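PDB 3I0P: malate dehydrogenase from Entamoeba histolytica, which probably catalyses the NAD-dependent interconversion of malate and oxaloacetate, and binds nicotinamide-adenine-dinucleotide. Local coordinates for residues Q20-V25 / V58-I63; D28-R33 / T71-I76; N96-M101 / S131-Q136; R148-A153 / A230-L235. All coordinates share one frame; numbering follows the deposited sequence.

Contact 1 of 4, residues Q20-V25 / V58-I63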
# COMPACT_ATOMS: atom_id res chain seq x y z
N GLN A 20 6.51 -35.59 -2.27
CA GLN A 20 7.39 -36.76 -2.21
C GLN A 20 8.86 -36.36 -2.40
O GLN A 20 9.73 -36.84 -1.68
CB GLN A 20 6.98 -37.85 -3.21
CG GLN A 20 5.58 -38.45 -3.01
CD GLN A 20 5.36 -39.11 -1.65
OE1 GLN A 20 6.26 -39.73 -1.07
NE2 GLN A 20 4.13 -39.00 -1.14
N VAL A 21 9.13 -35.48 -3.36
CA VAL A 21 10.50 -35.04 -3.60
C VAL A 21 11.08 -34.27 -2.40
O VAL A 21 12.28 -34.37 -2.09
CB VAL A 21 10.63 -34.23 -4.91
CG1 VAL A 21 12.08 -33.79 -5.14
CG2 VAL A 21 10.15 -35.06 -6.09
N LEU A 22 10.22 -33.52 -1.71
CA LEU A 22 10.64 -32.76 -0.53
C LEU A 22 10.95 -33.67 0.65
O LEU A 22 11.85 -33.39 1.43
CB LEU A 22 9.58 -31.72 -0.15
CG LEU A 22 9.52 -30.44 -0.98
CD1 LEU A 22 8.15 -29.76 -0.83
CD2 LEU A 22 10.65 -29.49 -0.60
N LEU A 23 10.21 -34.77 0.76
CA LEU A 23 10.53 -35.81 1.74
C LEU A 23 11.86 -36.47 1.40
O LEU A 23 12.72 -36.60 2.27
CB LEU A 23 9.44 -36.87 1.79
CG LEU A 23 8.11 -36.46 2.42
CD1 LEU A 23 7.10 -37.59 2.30
CD2 LEU A 23 8.32 -36.05 3.88
N LYS A 24 12.04 -36.84 0.14
CA LYS A 24 13.25 -37.52 -0.32
C LYS A 24 14.52 -36.73 -0.06
O LYS A 24 15.54 -37.33 0.24
CB LYS A 24 13.15 -37.89 -1.80
CG LYS A 24 12.13 -38.96 -2.11
CD LYS A 24 12.53 -40.34 -1.61
CE LYS A 24 11.46 -41.35 -1.96
NZ LYS A 24 11.90 -42.75 -1.75
N VAL A 25 14.45 -35.40 -0.18
CA VAL A 25 15.62 -34.53 0.09
C VAL A 25 15.72 -34.12 1.56
O VAL A 25 16.48 -33.22 1.92
CB VAL A 25 15.66 -33.27 -0.82
CG1 VAL A 25 15.73 -33.67 -2.29
CG2 VAL A 25 14.46 -32.37 -0.56
N VAL A 58 14.72 -23.15 -7.63
CA VAL A 58 14.57 -22.20 -6.52
C VAL A 58 14.47 -22.89 -5.16
O VAL A 58 14.75 -22.28 -4.12
CB VAL A 58 13.41 -21.18 -6.80
CG1 VAL A 58 13.11 -20.30 -5.60
CG2 VAL A 58 13.77 -20.33 -8.00
N TYR A 59 14.13 -24.18 -5.16
CA TYR A 59 13.99 -24.92 -3.91
C TYR A 59 14.91 -26.14 -3.80
O TYR A 59 15.78 -26.18 -2.93
CB TYR A 59 12.52 -25.24 -3.62
CG TYR A 59 11.69 -23.97 -3.57
CD1 TYR A 59 11.73 -23.13 -2.46
CD2 TYR A 59 10.90 -23.58 -4.67
CE1 TYR A 59 11.00 -21.95 -2.42
CE2 TYR A 59 10.16 -22.40 -4.63
CZ TYR A 59 10.21 -21.60 -3.51
OH TYR A 59 9.49 -20.43 -3.47
N ILE A 60 14.74 -27.12 -4.70
CA ILE A 60 15.50 -28.37 -4.64
C ILE A 60 17.00 -28.14 -4.80
O ILE A 60 17.79 -28.57 -3.96
CB ILE A 60 14.94 -29.46 -5.62
CG1 ILE A 60 13.42 -29.64 -5.44
CG2 ILE A 60 15.67 -30.80 -5.43
CD1 ILE A 60 12.97 -29.99 -4.01
N ASP A 61 17.40 -27.44 -5.85
CA ASP A 61 18.80 -27.10 -6.06
C ASP A 61 19.40 -26.34 -4.88
O ASP A 61 20.60 -26.40 -4.63
CB ASP A 61 18.97 -26.24 -7.32
CG ASP A 61 18.89 -27.05 -8.61
OD1 ASP A 61 18.75 -28.30 -8.56
OD2 ASP A 61 18.97 -26.41 -9.68
N ARG A 62 18.56 -25.60 -4.17
CA ARG A 62 19.05 -24.76 -3.09
C ARG A 62 19.20 -25.57 -1.80
O ARG A 62 20.15 -25.34 -1.05
CB ARG A 62 18.17 -23.52 -2.91
CG ARG A 62 18.19 -22.63 -4.13
CD ARG A 62 17.89 -21.20 -3.76
NE ARG A 62 17.83 -20.32 -4.93
CZ ARG A 62 17.22 -19.14 -4.95
NH1 ARG A 62 16.60 -18.69 -3.87
NH2 ARG A 62 17.21 -18.41 -6.05
N ILE A 63 18.29 -26.51 -1.57
CA ILE A 63 18.44 -27.49 -0.48
C ILE A 63 19.73 -28.32 -0.69
O ILE A 63 20.47 -28.61 0.27
CB ILE A 63 17.22 -28.41 -0.37
CG1 ILE A 63 15.96 -27.60 -0.09
CG2 ILE A 63 17.44 -29.47 0.72
CD1 ILE A 63 14.66 -28.39 -0.17
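Val25 and Ile63, with Leu22 and Ile60 one turn earlier, face each other between two helical segments that run almost parallel, their axes 11° apart and approaching to 11.1 Å. At this spacing the backbones stay well separated and the interface is made by methyl groups. Ile60 reaches across with its terminal CD1, which lies 4.1 Å from Val21 CG1 and 4.2 Å from Leu22 CD2, so one methyl touches two neighbouring residues of the first helix. Its chain, kinked at chi2 (-56°), crosses Val21 at about a right angle. Ile63 likewise uses CD1, but on an extended chain: it meets Val25 CG2 at 4.0 Å and Leu22 CD2 at 4.2 Å. Leu22 CD2 is therefore shared by both isoleucines. Val25 is the residue at which the chain leaves helical backbone angles, and its two methyls divide the work, CG2 to Ile63 and CG1 to Ile60 CG2. Tyr359 packs on Val21 and Val25, and Leu355 on Ile60, while Phe92 touches Leu22 and Ile63. The result is a plain hydrophobic helix-helix interface within the N-terminal helical part of this malate/L-lactate dehydrogenase fold, with helix 346-359 packing against it.

Contact 2 of 4, residues D28-R33 / T71-I76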
# COMPACT_ATOMS: atom_id res chain seq x y z
N ASP A 28 11.40 -32.14 6.92
CA ASP A 28 10.43 -32.52 7.92
C ASP A 28 9.09 -32.69 7.20
O ASP A 28 8.76 -31.91 6.29
CB ASP A 28 10.33 -31.44 9.00
CG ASP A 28 9.09 -31.58 9.86
OD1 ASP A 28 9.20 -32.05 11.01
OD2 ASP A 28 7.98 -31.23 9.38
N GLU A 29 8.32 -33.70 7.60
CA GLU A 29 7.09 -34.03 6.89
C GLU A 29 6.07 -32.87 6.86
O GLU A 29 5.50 -32.56 5.80
CB GLU A 29 6.46 -35.32 7.42
CG GLU A 29 5.35 -35.86 6.54
CD GLU A 29 3.98 -35.30 6.88
OE1 GLU A 29 3.81 -34.70 7.97
OE2 GLU A 29 3.05 -35.48 6.06
N GLU A 30 5.84 -32.24 8.01
CA GLU A 30 4.93 -31.11 8.05
C GLU A 30 5.46 -29.96 7.17
O GLU A 30 4.68 -29.33 6.44
CB GLU A 30 4.68 -30.64 9.48
CG GLU A 30 3.50 -29.66 9.61
CD GLU A 30 3.33 -29.10 11.02
OE1 GLU A 30 4.18 -29.38 11.90
OE2 GLU A 30 2.33 -28.37 11.24
N ASN A 31 6.77 -29.70 7.23
CA ASN A 31 7.41 -28.72 6.35
C ASN A 31 7.14 -29.00 4.87
O ASN A 31 6.81 -28.07 4.12
CB ASN A 31 8.92 -28.66 6.59
CG ASN A 31 9.29 -27.88 7.86
OD1 ASN A 31 8.42 -27.49 8.66
ND2 ASN A 31 10.60 -27.65 8.05
N ALA A 32 7.25 -30.26 4.44
CA ALA A 32 6.96 -30.62 3.05
C ALA A 32 5.54 -30.23 2.69
O ALA A 32 5.30 -29.73 1.59
CB ALA A 32 7.20 -32.10 2.81
N ARG A 33 4.60 -30.44 3.61
CA ARG A 33 3.20 -30.08 3.40
C ARG A 33 2.96 -28.58 3.29
O ARG A 33 2.25 -28.12 2.39
CB ARG A 33 2.30 -30.70 4.47
CG ARG A 33 1.68 -32.02 4.04
CD ARG A 33 0.71 -32.56 5.07
NE ARG A 33 1.37 -32.87 6.34
CZ ARG A 33 0.98 -32.40 7.52
NH1 ARG A 33 -0.08 -31.61 7.64
NH2 ARG A 33 1.66 -32.76 8.61
N THR A 71 14.48 -29.11 7.56
CA THR A 71 13.86 -29.62 8.80
C THR A 71 13.67 -28.52 9.84
O THR A 71 13.19 -28.78 10.94
CB THR A 71 14.65 -30.80 9.45
OG1 THR A 71 15.99 -30.40 9.75
CG2 THR A 71 14.67 -32.02 8.56
N ALA A 72 14.06 -27.30 9.48
CA ALA A 72 14.05 -26.18 10.41
C ALA A 72 12.65 -25.66 10.69
O ALA A 72 11.77 -25.73 9.83
CB ALA A 72 14.92 -25.06 9.87
N LYS A 73 12.47 -25.15 11.90
CA LYS A 73 11.24 -24.48 12.29
C LYS A 73 11.63 -23.13 12.88
O LYS A 73 12.77 -22.97 13.33
CB LYS A 73 10.49 -25.32 13.33
CG LYS A 73 10.19 -26.76 12.90
CD LYS A 73 8.80 -26.92 12.28
CE LYS A 73 8.48 -28.40 12.05
NZ LYS A 73 7.03 -28.62 11.79
N PRO A 74 10.71 -22.13 12.85
CA PRO A 74 11.04 -20.81 13.41
C PRO A 74 11.18 -20.83 14.93
O PRO A 74 10.62 -21.72 15.59
CB PRO A 74 9.83 -19.96 13.00
CG PRO A 74 8.72 -20.95 12.87
CD PRO A 74 9.38 -22.14 12.24
N SER A 75 11.92 -19.87 15.48
CA SER A 75 12.07 -19.72 16.93
C SER A 75 11.50 -18.39 17.39
O SER A 75 11.77 -17.35 16.78
CB SER A 75 13.54 -19.80 17.35
OG SER A 75 14.12 -21.05 17.02
N ILE A 76 10.75 -18.41 18.49
CA ILE A 76 10.21 -17.20 19.09
C ILE A 76 11.35 -16.42 19.76
O ILE A 76 12.00 -16.93 20.68
CB ILE A 76 9.07 -17.52 20.09
CG1 ILE A 76 7.85 -18.08 19.35
CG2 ILE A 76 8.66 -16.28 20.86
CD1 ILE A 76 6.93 -18.94 20.19
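Lys73 carries its positive charge to the N-terminal end of helix 29-45, where it meets Asp28, the N-cap, with Glu30 and Asn31. From CB the chain continues through CG, bends at chi2 (-94°), and from there runs extended toward the helix. CD comes first to Asn31, 3.7 Å from OD1, and CE passes the same oxygen at 3.5 Å while also skirting the carboxylate of Asp28. At the tip, NZ forms a salt bridge with Glu30 OE1 at 3.0 Å and a long one with Asp28 OD2 at 3.7 Å, completing a three-residue charge network. The extended chain of Glu30 meets the lysine at about a right angle.

Asp28 has a second task in capping: its OD2 accepts from Asn31 N at 2.9 Å through the anti lone pair, so the carboxylate is held against the helix end while it faces the lysine. Asn31 adds a direct tie, ND2 donating to Ala72 O at 2.9 Å with an N-H...O angle of 156°; the oxygen lies in the amide plane, but the donor is tilted from the carbonyl plane. The two carbonyls bound by ND2, Ala72 O and Pro70 O, probably help to set the amide's rotation. Beside this, the CG2 methyl of Thr71 lies next to the backbone at Asp28 N.

The contact thus pins the start of helix 29-45 to the chain leading into strand 75-79. Helix 11-24 packs on Ala32, and helix 93-111 touches both Asn31, through Val95, and Pro74.

Contact 3 of 4, residues N96-M101 / S131-Q136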
# COMPACT_ATOMS: atom_id res chain seq x y z
N ASN A 96 8.02 -20.60 7.62
CA ASN A 96 8.00 -19.44 8.51
C ASN A 96 6.73 -18.62 8.29
O ASN A 96 6.05 -18.23 9.25
CB ASN A 96 9.27 -18.59 8.32
CG ASN A 96 10.56 -19.37 8.64
OD1 ASN A 96 10.69 -19.98 9.71
ND2 ASN A 96 11.52 -19.33 7.72
N GLY A 97 6.40 -18.39 7.02
CA GLY A 97 5.21 -17.64 6.64
C GLY A 97 3.90 -18.22 7.16
O GLY A 97 3.07 -17.49 7.73
N THR A 98 3.72 -19.53 6.97
CA THR A 98 2.50 -20.21 7.37
C THR A 98 2.35 -20.15 8.87
O THR A 98 1.30 -19.78 9.40
CB THR A 98 2.48 -21.67 6.87
OG1 THR A 98 2.51 -21.67 5.44
CG2 THR A 98 1.23 -22.40 7.34
N ILE A 99 3.42 -20.50 9.57
CA ILE A 99 3.42 -20.42 11.03
C ILE A 99 3.22 -18.97 11.52
O ILE A 99 2.35 -18.71 12.37
CB ILE A 99 4.66 -21.09 11.62
CG1 ILE A 99 4.61 -22.59 11.29
CG2 ILE A 99 4.79 -20.81 13.14
CD1 ILE A 99 5.94 -23.31 11.43
N GLY A 100 3.99 -18.03 10.95
CA GLY A 100 3.90 -16.61 11.31
C GLY A 100 2.50 -16.01 11.18
O GLY A 100 2.03 -15.33 12.09
N MET A 101 1.85 -16.25 10.05
CA MET A 101 0.51 -15.72 9.81
C MET A 101 -0.54 -16.43 10.66
O MET A 101 -1.39 -15.78 11.27
CB MET A 101 0.16 -15.76 8.31
CG MET A 101 -1.26 -15.31 7.98
SD MET A 101 -1.68 -13.61 8.47
CE MET A 101 -1.14 -12.67 7.05
N SER A 131 -1.93 -14.04 2.95
CA SER A 131 -3.11 -13.18 3.08
C SER A 131 -4.39 -13.99 2.95
O SER A 131 -5.37 -13.71 3.64
CB SER A 131 -3.07 -12.04 2.06
OG SER A 131 -2.15 -11.03 2.47
N LEU A 132 -4.38 -15.00 2.08
CA LEU A 132 -5.54 -15.88 1.92
C LEU A 132 -5.84 -16.64 3.21
O LEU A 132 -7.00 -16.82 3.56
CB LEU A 132 -5.35 -16.84 0.75
CG LEU A 132 -5.42 -16.26 -0.67
CD1 LEU A 132 -4.93 -17.28 -1.68
CD2 LEU A 132 -6.81 -15.78 -1.02
N LEU A 133 -4.81 -17.08 3.92
CA LEU A 133 -5.00 -17.75 5.20
C LEU A 133 -5.80 -16.87 6.15
O LEU A 133 -6.69 -17.36 6.85
CB LEU A 133 -3.66 -18.12 5.84
CG LEU A 133 -2.78 -19.20 5.19
CD1 LEU A 133 -1.44 -19.27 5.94
CD2 LEU A 133 -3.47 -20.58 5.16
N ALA A 134 -5.50 -15.58 6.17
CA ALA A 134 -6.18 -14.64 7.04
C ALA A 134 -7.64 -14.43 6.65
O ALA A 134 -8.52 -14.43 7.51
CB ALA A 134 -5.43 -13.32 7.08
N ALA A 135 -7.90 -14.28 5.35
CA ALA A 135 -9.26 -14.09 4.85
C ALA A 135 -10.19 -15.29 5.12
O ALA A 135 -11.40 -15.12 5.37
CB ALA A 135 -9.24 -13.73 3.38
N GLN A 136 -9.63 -16.50 5.08
CA GLN A 136 -10.39 -17.72 5.37
C GLN A 136 -10.88 -17.78 6.82
O GLN A 136 -11.92 -18.37 7.09
CB GLN A 136 -9.56 -18.96 5.08
CG GLN A 136 -9.41 -19.30 3.62
CD GLN A 136 -8.22 -20.23 3.38
OE1 GLN A 136 -7.88 -21.06 4.23
NE2 GLN A 136 -7.57 -20.08 2.21
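Met101 reaches from helix 93-111 to Leu133 and Ala134, and its bent chain supplies much of the contact. CG stands anti to the backbone N (chi1 176°), which points the side chain at the other helix, and the bends at chi2 and chi3 then carry SD and CE across that helix, from Leu133 past Ala134 toward Ser131. In order, CG lies 4.3 Å from Leu133 CB, SD rests 4.0 Å from Ala134 CB, and CE ends 4.4 Å from Ser131 N. Leu133 answers in the other direction: its CD1 extends to Thr98, 4.3 Å from CG2. The two long side chains therefore touch near their bases and part, each ending on the opposite helix.

The polar ends turn to other partners. Thr98 OG1 bonds to His94 O in its own helix, and Ser131 OG to Gly141 O of strand 139-145.

The axes approach to 10.1 Å and cross at -30°, the two helices running in broadly the same direction. Both are the connections of beta-alpha-beta units of the mixed sheet: helix 93-111 joins the parallel neighbours 83-87 and 113-121, and helix 127-136 joins 113-121 to 139-145, passing over strand 282-290.

Contact 4 of 4, residues R148-A153 / A230-L235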
# COMPACT_ATOMS: atom_id res chain seq x y z
N ARG A 148 16.21 -9.69 -2.87
CA ARG A 148 17.48 -9.14 -3.35
C ARG A 148 17.27 -7.92 -4.26
O ARG A 148 16.29 -7.86 -5.00
CB ARG A 148 18.32 -10.20 -4.06
CG ARG A 148 17.85 -10.58 -5.46
CD ARG A 148 18.78 -11.60 -6.11
NE ARG A 148 20.07 -11.03 -6.49
CZ ARG A 148 20.99 -11.66 -7.22
NH1 ARG A 148 20.77 -12.90 -7.67
NH2 ARG A 148 22.14 -11.05 -7.52
N SER A 149 18.19 -6.97 -4.18
CA SER A 149 18.14 -5.75 -4.99
C SER A 149 17.92 -6.02 -6.48
O SER A 149 18.67 -6.77 -7.12
CB SER A 149 19.42 -4.94 -4.79
OG SER A 149 19.69 -4.80 -3.41
N SER A 150 16.87 -5.40 -7.02
CA SER A 150 16.56 -5.46 -8.44
C SER A 150 15.92 -4.15 -8.92
O SER A 150 15.87 -3.90 -10.13
CB SER A 150 15.61 -6.63 -8.72
OG SER A 150 14.30 -6.36 -8.22
N VAL A 151 15.43 -3.34 -7.98
CA VAL A 151 14.65 -2.14 -8.29
C VAL A 151 15.40 -0.85 -7.92
O VAL A 151 15.97 -0.74 -6.83
CB VAL A 151 13.24 -2.20 -7.59
CG1 VAL A 151 12.38 -0.98 -7.93
CG2 VAL A 151 12.50 -3.49 -7.96
N ALA A 152 15.38 0.12 -8.84
CA ALA A 152 15.99 1.43 -8.59
C ALA A 152 15.02 2.38 -7.91
O ALA A 152 13.85 2.47 -8.30
CB ALA A 152 16.48 2.05 -9.89
N ALA A 153 15.53 3.09 -6.91
CA ALA A 153 14.83 4.23 -6.29
C ALA A 153 14.45 5.27 -7.35
O ALA A 153 14.92 5.20 -8.49
CB ALA A 153 15.71 4.86 -5.24
N ALA A 230 21.79 -2.98 -14.47
CA ALA A 230 20.40 -2.82 -14.93
C ALA A 230 19.47 -2.89 -13.72
O ALA A 230 19.87 -3.32 -12.64
CB ALA A 230 20.02 -3.88 -15.94
N TYR A 231 18.22 -2.46 -13.91
CA TYR A 231 17.27 -2.38 -12.80
C TYR A 231 15.81 -2.30 -13.25
O TYR A 231 15.52 -1.86 -14.37
CB TYR A 231 17.61 -1.19 -11.90
CG TYR A 231 17.75 0.12 -12.65
CD1 TYR A 231 16.62 0.84 -13.05
CD2 TYR A 231 19.01 0.64 -12.96
CE1 TYR A 231 16.74 2.04 -13.74
CE2 TYR A 231 19.14 1.84 -13.65
CZ TYR A 231 18.00 2.54 -14.04
OH TYR A 231 18.12 3.73 -14.72
N LEU A 232 14.91 -2.75 -12.38
CA LEU A 232 13.46 -2.60 -12.57
C LEU A 232 12.97 -1.25 -12.01
O LEU A 232 13.57 -0.70 -11.09
CB LEU A 232 12.72 -3.73 -11.86
CG LEU A 232 12.81 -5.16 -12.39
CD1 LEU A 232 12.71 -6.14 -11.25
CD2 LEU A 232 11.71 -5.42 -13.39
N HIS A 233 11.88 -0.74 -12.58
CA HIS A 233 11.26 0.50 -12.07
C HIS A 233 10.18 0.20 -11.04
O HIS A 233 9.52 -0.85 -11.11
CB HIS A 233 10.65 1.32 -13.21
CG HIS A 233 11.66 1.79 -14.21
ND1 HIS A 233 12.63 2.73 -13.91
CD2 HIS A 233 11.86 1.45 -15.51
CE1 HIS A 233 13.38 2.94 -14.97
NE2 HIS A 233 12.93 2.18 -15.96
N PRO A 234 9.98 1.11 -10.08
CA PRO A 234 8.86 0.96 -9.15
C PRO A 234 7.53 1.17 -9.87
O PRO A 234 7.50 1.73 -10.97
CB PRO A 234 9.08 2.10 -8.14
CG PRO A 234 10.47 2.62 -8.40
CD PRO A 234 10.74 2.35 -9.83
N LEU A 235 6.43 0.73 -9.25
CA LEU A 235 5.10 1.15 -9.71
C LEU A 235 5.05 2.70 -9.80
O LEU A 235 5.36 3.41 -8.85
CB LEU A 235 4.01 0.59 -8.79
CG LEU A 235 2.55 1.02 -9.00
CD1 LEU A 235 1.99 0.56 -10.34
CD2 LEU A 235 1.68 0.53 -7.85
O HOH W 1 13.22 4.11 -10.89
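Val151 and Leu232 are linked by a solitary backbone bridge of the parallel type, in which one residue, Leu232, uses both its N and its O while Val151 is straddled. Leu232 N donates to Ser150 O at 2.7 Å and 175°, and Ala152 N donates to Leu232 O at 3.0 Å. Tyr231 CA and Val151 CA add weaker C-H...O contacts to the same two oxygens. Ser150 and Val151 also form a classic beta bulge, both facing Leu161.

Side chains close in around the bridge. Ala152 CB sits over one face of the Tyr231 ring, 3.8 Å from its centroid and 28° off the normal, a CH-pi contact; Tyr231 OH bonds to Asp157. Val151 splits its branches: CG2 packs 3.9 Å from Leu232 CB, while CG1, anti to the backbone N (chi1 -178°), reaches Pro234 CG at 4.1 Å. Ser150 OG lies beside Leu232 CD1. A water donates to Ala152 O and has a weak bond to His233 ND1, lying in the plane of that ring.

Leu317 of the second subunit packs on Tyr231, and Ile323 of that subunit on Ala153. The bridge joins the loop after strand 139-145 to strand 230-232, and with Ser150 about 8 Å from the bound NAD it belongs to the surroundings of the cofactor pocket near the subunit interface.

In the fold
From the N terminus, contact 1 brings helix 55-64 back alongside helix 11-24, enclosing helix 29-45 in its loop. Contact 2 starts inside that loop, at residues 28-33, and closes beyond it at 71-76, so the two cross; they also touch directly, with Leu22 and Leu23 packing on Ala32 and Glu29. Contacts 3 and 4 follow in series. Contact 3 closes a short loop through strand 113-121 and meets contact 2 where Pro74 packs on Asn96 and Ile99. Contact 4 closes the longest loop, across the chain's centre from contacts 2 and 3, tying the loop after strand 139-145 to strand 230-232. Contacts 3 and 4 both come within about 10 Å of NAD.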